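Local coordinates for TRAP dicarboxylate transporter-DctP subunit (Rhodobacter sphaeroides, PDB 4PE3), which probably binds an organic acid in the periplasm and delivers it to the membrane subunits of a TRAP transporter, at residues Q145-S150 with V243-N248; H32-S37 with G87-H92. All blocks are in the same frame, centred on the assembly; numbering follows the deposited sequence.

Contact 1. Residues Q145-S150 with V243-N248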
loop_
_atom_site.group_PDB
_atom_site.type_symbol
_atom_site.label_atom_id
_atom_site.label_comp_id
_atom_site.label_asym_id
_atom_site.label_seq_id
_atom_site.Cartn_x
_atom_site.Cartn_y
_atom_site.Cartn_z
ATOM N N GLN A 145 -8.472 16.945 -4.671
ATOM C CA GLN A 145 -8.718 16.812 -3.253
ATOM C C GLN A 145 -8.560 15.344 -2.892
ATOM O O GLN A 145 -9.144 14.480 -3.548
ATOM C CB GLN A 145 -10.130 17.249 -2.915
ATOM C CG GLN A 145 -10.399 17.182 -1.437
ATOM C CD GLN A 145 -9.624 18.232 -0.663
ATOM O OE1 GLN A 145 -9.051 19.173 -1.242
ATOM N NE2 GLN A 145 -9.592 18.081 0.657
ATOM N N PHE A 146 -7.752 15.044 -1.877
ATOM C CA PHE A 146 -7.595 13.677 -1.333
ATOM C C PHE A 146 -8.779 13.403 -0.418
ATOM O O PHE A 146 -9.008 14.137 0.532
ATOM C CB PHE A 146 -6.272 13.565 -0.565
ATOM C CG PHE A 146 -6.081 12.252 0.139
ATOM C CD1 PHE A 146 -5.774 11.120 -0.572
ATOM C CD2 PHE A 146 -6.196 12.160 1.514
ATOM C CE1 PHE A 146 -5.586 9.909 0.069
ATOM C CE2 PHE A 146 -5.995 10.945 2.161
ATOM C CZ PHE A 146 -5.703 9.834 1.436
ATOM N N ILE A 147 -9.582 12.402 -0.753
ATOM C CA ILE A 147 -10.744 12.036 0.056
ATOM C C ILE A 147 -10.358 11.053 1.165
ATOM O O ILE A 147 -10.649 11.296 2.334
ATOM C CB ILE A 147 -11.860 11.429 -0.805
ATOM C CG1 ILE A 147 -12.323 12.458 -1.833
ATOM C CG2 ILE A 147 -13.045 10.986 0.063
ATOM C CD1 ILE A 147 -13.113 11.863 -2.977
ATOM N N GLY A 148 -9.708 9.950 0.803
ATOM C CA GLY A 148 -9.268 8.997 1.802
ATOM C C GLY A 148 -8.429 7.890 1.209
ATOM O O GLY A 148 -8.231 7.793 0.002
ATOM N N VAL A 149 -7.937 7.039 2.106
ATOM C CA VAL A 149 -6.941 6.050 1.761
ATOM C C VAL A 149 -7.539 4.646 1.755
ATOM O O VAL A 149 -8.520 4.352 2.453
ATOM C CB VAL A 149 -5.725 6.143 2.749
ATOM C CG1 VAL A 149 -6.070 5.550 4.108
ATOM C CG2 VAL A 149 -4.531 5.475 2.160
ATOM N N SER A 150 -6.943 3.778 0.945
ATOM C CA SER A 150 -7.231 2.359 0.990
ATOM C C SER A 150 -5.940 1.630 0.699
ATOM O O SER A 150 -4.903 2.245 0.560
ATOM C CB SER A 150 -8.293 2.039 -0.048
ATOM O OG SER A 150 -7.927 2.534 -1.328
ATOM N N VAL A 243 -3.312 3.300 -1.692
ATOM C CA VAL A 243 -4.211 3.623 -2.802
ATOM C C VAL A 243 -5.050 4.821 -2.381
ATOM O O VAL A 243 -5.669 4.834 -1.310
ATOM C CB VAL A 243 -5.083 2.413 -3.171
ATOM C CG1 VAL A 243 -6.277 2.815 -3.974
ATOM C CG2 VAL A 243 -4.240 1.428 -3.923
ATOM N N GLU A 244 -4.964 5.886 -3.164
ATOM C CA GLU A 244 -5.703 7.099 -2.851
ATOM C C GLU A 244 -7.046 7.128 -3.568
ATOM O O GLU A 244 -7.159 6.629 -4.705
ATOM C CB GLU A 244 -4.914 8.345 -3.271
ATOM C CG GLU A 244 -4.657 8.480 -4.772
ATOM C CD GLU A 244 -3.880 9.733 -5.117
ATOM O OE1 GLU A 244 -2.634 9.665 -5.193
ATOM O OE2 GLU A 244 -4.509 10.809 -5.319
ATOM N N VAL A 245 -8.052 7.678 -2.888
ATOM C CA VAL A 245 -9.331 8.039 -3.496
ATOM C C VAL A 245 -9.356 9.558 -3.457
ATOM O O VAL A 245 -9.352 10.165 -2.383
ATOM C CB VAL A 245 -10.530 7.477 -2.700
ATOM C CG1 VAL A 245 -11.837 7.870 -3.314
ATOM C CG2 VAL A 245 -10.439 5.955 -2.612
ATOM N N SER A 246 -9.325 10.156 -4.641
ATOM C CA SER A 246 -9.192 11.604 -4.789
ATOM C C SER A 246 -10.054 12.089 -5.948
ATOM O O SER A 246 -10.357 11.309 -6.864
ATOM C CB SER A 246 -7.748 11.964 -5.084
ATOM O OG SER A 246 -6.892 11.452 -4.075
HETATM N N MSE A 247 -10.418 13.368 -5.951
HETATM C CA MSE A 247 -11.289 13.883 -7.003
HETATM C C MSE A 247 -10.969 15.328 -7.304
HETATM O O MSE A 247 -10.169 15.983 -6.606
HETATM C CB MSE A 247 -12.756 13.718 -6.616
HETATM C CG MSE A 247 -13.314 14.711 -5.614
HETATM SE SE MSE A 247 -15.258 14.572 -5.478
HETATM C CE MSE A 247 -15.654 15.338 -7.213
ATOM N N ASN A 248 -11.606 15.837 -8.336
ATOM C CA ASN A 248 -11.434 17.201 -8.756
ATOM C C ASN A 248 -11.738 18.132 -7.606
ATOM O O ASN A 248 -12.796 18.072 -7.012
ATOM C CB ASN A 248 -12.387 17.488 -9.912
ATOM C CG ASN A 248 -12.281 18.929 -10.396
ATOM O OD1 ASN A 248 -12.789 19.862 -9.773
ATOM N ND2 ASN A 248 -11.572 19.100 -11.483
#
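The ring of Phe-146 meets Glu-244 with its edge: CB of Glu-244 lies near the ring plane, 3.7 Å from CE1, and OG of Ser-246, anti to its own carbonyl carbon (chi1 -56°), is thereby brought both to the same rim at CD1 and to the Glu-244 carboxylate. One face of the ring carries the backbone N of Gly-148 above its centre, while CB of Val-149 adds to the edge. The carboxylate of Glu-244 stands 78° from the ring plane. Its OE2 takes a hydrogen bond from Ser-246 OG at 2.8 Å, on the anti side and somewhat out of the carboxylate plane, and a second from His-92; OE1 is bonded to Thr-96. An alanine in place of Ser-246 would probably cost the carboxylate one of these three bonds and leave it less firmly fixed in its rotation. The antiparallel pairing shifts by one residue at a classic beta bulge, where Ile-147 and Gly-148 stand opposite the single residue Val-245, whose O accepts from Ile-147 N (2.8 Å) and Gly-148 N (3.2 Å). CD1 of Ile-147 reaches CG of Met-247, a selenomethionine, at 3.9 Å, and helix 257-291 packs against Ile-147, Val-245 and Ser-150.

Contact 2. Residues H32-S37 with G87-H92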
loop_
_atom_site.group_PDB
_atom_site.type_symbol
_atom_site.label_atom_id
_atom_site.label_comp_id
_atom_site.label_asym_id
_atom_site.label_seq_id
_atom_site.Cartn_x
_atom_site.Cartn_y
_atom_site.Cartn_z
ATOM N N HIS A 32 -22.979 13.553 -10.776
ATOM C CA HIS A 32 -22.527 12.299 -11.346
ATOM C C HIS A 32 -21.026 12.411 -11.608
ATOM O O HIS A 32 -20.595 13.213 -12.441
ATOM C CB HIS A 32 -23.304 12.014 -12.630
ATOM C CG HIS A 32 -24.789 12.076 -12.451
ATOM N ND1 HIS A 32 -25.534 11.007 -12.002
ATOM C CD2 HIS A 32 -25.667 13.087 -12.653
ATOM C CE1 HIS A 32 -26.807 11.356 -11.939
ATOM N NE2 HIS A 32 -26.916 12.612 -12.330
ATOM N N PHE A 33 -20.226 11.645 -10.873
ATOM C CA PHE A 33 -18.774 11.758 -10.962
ATOM C C PHE A 33 -18.141 10.465 -11.470
ATOM O O PHE A 33 -18.319 9.406 -10.873
ATOM C CB PHE A 33 -18.158 12.025 -9.589
ATOM C CG PHE A 33 -18.632 13.298 -8.926
ATOM C CD1 PHE A 33 -18.723 14.499 -9.620
ATOM C CD2 PHE A 33 -18.965 13.280 -7.584
ATOM C CE1 PHE A 33 -19.139 15.650 -8.969
ATOM C CE2 PHE A 33 -19.393 14.433 -6.944
ATOM C CZ PHE A 33 -19.478 15.598 -7.636
ATOM N N ARG A 34 -17.327 10.583 -12.503
ATOM C CA ARG A 34 -16.639 9.433 -13.099
ATOM C C ARG A 34 -15.237 9.283 -12.500
ATOM O O ARG A 34 -14.429 10.230 -12.556
ATOM C CB ARG A 34 -16.554 9.636 -14.608
ATOM C CG ARG A 34 -17.791 10.312 -15.189
ATOM C CD ARG A 34 -17.491 10.927 -16.535
ATOM N NE ARG A 34 -17.445 9.912 -17.581
ATOM C CZ ARG A 34 -16.527 9.841 -18.541
ATOM N NH1 ARG A 34 -15.538 10.726 -18.616
ATOM N NH2 ARG A 34 -16.610 8.873 -19.445
ATOM N N PHE A 35 -14.979 8.126 -11.908
ATOM C CA PHE A 35 -13.698 7.809 -11.301
ATOM C C PHE A 35 -13.002 6.704 -12.056
ATOM O O PHE A 35 -13.634 5.705 -12.381
ATOM C CB PHE A 35 -13.914 7.315 -9.880
ATOM C CG PHE A 35 -14.018 8.392 -8.866
ATOM C CD1 PHE A 35 -15.028 9.333 -8.921
ATOM C CD2 PHE A 35 -13.104 8.448 -7.820
ATOM C CE1 PHE A 35 -15.116 10.313 -7.960
ATOM C CE2 PHE A 35 -13.200 9.439 -6.861
ATOM C CZ PHE A 35 -14.202 10.370 -6.944
ATOM N N GLN A 36 -11.728 6.855 -12.364
ATOM C CA GLN A 36 -10.966 5.802 -12.981
ATOM C C GLN A 36 -10.095 5.070 -11.968
ATOM O O GLN A 36 -9.407 5.698 -11.147
ATOM C CB GLN A 36 -10.102 6.338 -14.098
ATOM C CG GLN A 36 -9.543 5.208 -14.922
ATOM C CD GLN A 36 -8.790 5.664 -16.127
ATOM O OE1 GLN A 36 -9.386 6.078 -17.129
ATOM N NE2 GLN A 36 -7.464 5.608 -16.050
ATOM N N SER A 37 -10.140 3.745 -11.996
ATOM C CA SER A 37 -9.368 2.875 -11.118
ATOM C C SER A 37 -8.006 2.623 -11.727
ATOM O O SER A 37 -7.821 2.768 -12.927
ATOM C CB SER A 37 -10.124 1.556 -10.993
ATOM O OG SER A 37 -9.426 0.670 -10.118
ATOM N N GLY A 87 -11.300 17.957 -16.205
ATOM C CA GLY A 87 -12.727 17.663 -16.276
ATOM C C GLY A 87 -13.049 16.479 -17.163
ATOM O O GLY A 87 -14.217 16.182 -17.418
ATOM N N LEU A 88 -12.014 15.804 -17.641
ATOM C CA LEU A 88 -12.189 14.640 -18.507
ATOM C C LEU A 88 -12.673 13.410 -17.712
ATOM O O LEU A 88 -13.476 12.607 -18.187
ATOM C CB LEU A 88 -10.875 14.351 -19.226
ATOM C CG LEU A 88 -10.840 13.106 -20.109
ATOM C CD1 LEU A 88 -11.945 13.164 -21.167
ATOM C CD2 LEU A 88 -9.473 12.976 -20.763
ATOM N N ILE A 89 -12.153 13.260 -16.501
ATOM C CA ILE A 89 -12.746 12.376 -15.501
ATOM C C ILE A 89 -12.857 13.232 -14.235
ATOM O O ILE A 89 -12.364 14.373 -14.215
ATOM C CB ILE A 89 -11.892 11.121 -15.231
ATOM C CG1 ILE A 89 -10.495 11.505 -14.743
ATOM C CG2 ILE A 89 -11.793 10.244 -16.478
ATOM C CD1 ILE A 89 -9.649 10.283 -14.389
ATOM N N ASP A 90 -13.528 12.733 -13.206
ATOM C CA ASP A 90 -13.755 13.499 -11.978
ATOM C C ASP A 90 -12.941 13.033 -10.776
ATOM O O ASP A 90 -12.783 13.790 -9.821
ATOM C CB ASP A 90 -15.237 13.474 -11.624
ATOM C CG ASP A 90 -16.091 14.066 -12.714
ATOM O OD1 ASP A 90 -15.856 15.225 -13.114
ATOM O OD2 ASP A 90 -16.988 13.354 -13.213
ATOM N N GLY A 91 -12.437 11.809 -10.799
ATOM C CA GLY A 91 -11.599 11.336 -9.718
ATOM C C GLY A 91 -10.861 10.088 -10.117
ATOM O O GLY A 91 -10.972 9.605 -11.254
ATOM N N HIS A 92 -10.087 9.565 -9.173
ATOM C CA HIS A 92 -9.413 8.277 -9.352
ATOM C C HIS A 92 -9.304 7.498 -8.064
ATOM O O HIS A 92 -9.426 8.059 -6.960
ATOM C CB HIS A 92 -8.038 8.420 -10.040
ATOM C CG HIS A 92 -7.013 9.220 -9.281
ATOM N ND1 HIS A 92 -5.915 9.749 -9.915
ATOM C CD2 HIS A 92 -6.867 9.506 -7.962
ATOM C CE1 HIS A 92 -5.150 10.367 -9.026
ATOM N NE2 HIS A 92 -5.715 10.246 -7.840
#
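With CG anti to its own carbonyl carbon (chi1 -60°), Asp-90 turns its carboxylate back to strand 32-37, where OD2 accepts the backbone N-H of Arg-34 at 2.9 Å through its anti lone pair. The bond is nearly straight, 166° at the hydrogen. Phe-35 has its CG likewise beside the backbone N (chi1 -85°), which lays the ring flat over Gly-91: CA of Gly-91 sits 3.7 Å from the ring centroid, almost on the ring normal, in a CH-pi contact. Having no side chain, Gly-91 lets its CA lie over the centre of this ring.

The carboxylate of Asp-90 also lies beside Phe-33; CB of Phe-33 is 3.8 Å from CB of Asp-90, and the side chains cross at about a right angle. The chain of Arg-34 passes the same OD2 with its CG, then bends at chi3 and brings NH1 to 2.8 Å from Leu-88 O, which lies at the edge of the guanidinium. Its charge stays apart from the carboxylate, so the grip of Asp-90 here is on the main chain. Arg-34 O receives two donors, Asp-90 N at 2.7 Å and Gly-91 N at 3.1 Å, and Gln-36 N continues the parallel pairing to Gly-91 O at 3.1 Å. On the side of Gln-36, its CB meets CD1 of Ile-89, while the amide end is held by Ile-74 and Val-75.

The chain runs from 32-37 through helix 44-59 to strand 65-69, then through helix 80-86 to 91-95: two successive beta-alpha-beta crossovers, with 32-37 between the other two strands. Helix 80-86 ends in a Schellman motif at Gly-87. Ile-89 and His-92 pack on that helix, and strand 243-248 touches the Phe-33 and Phe-35 rings.

Overall arrangement
Contacts 1 and 2 belong to one five-stranded mixed sheet, ordered 65-69, 32-37, 91-95, 243-248, 144-150, and lie about 11 Å apart, centre to centre. Contact 2 closes first along the chain; contact 1 forms later, when strand 243-248 returns after a long excursion that includes the second, four-stranded sheet. Strands 91-95 and 243-248 are neighbours and join the contacts: Asn-248 N lies 2.8 Å from Asp-90 O, a probable hydrogen bond, and Ser-246 O packs 3.4 Å from Phe-35 CE2. The chain thus crosses between two sheets, consistent with the two-lobed architecture of solute-binding proteins, here in the ligand-free open state, and both contacts help build the same lobe.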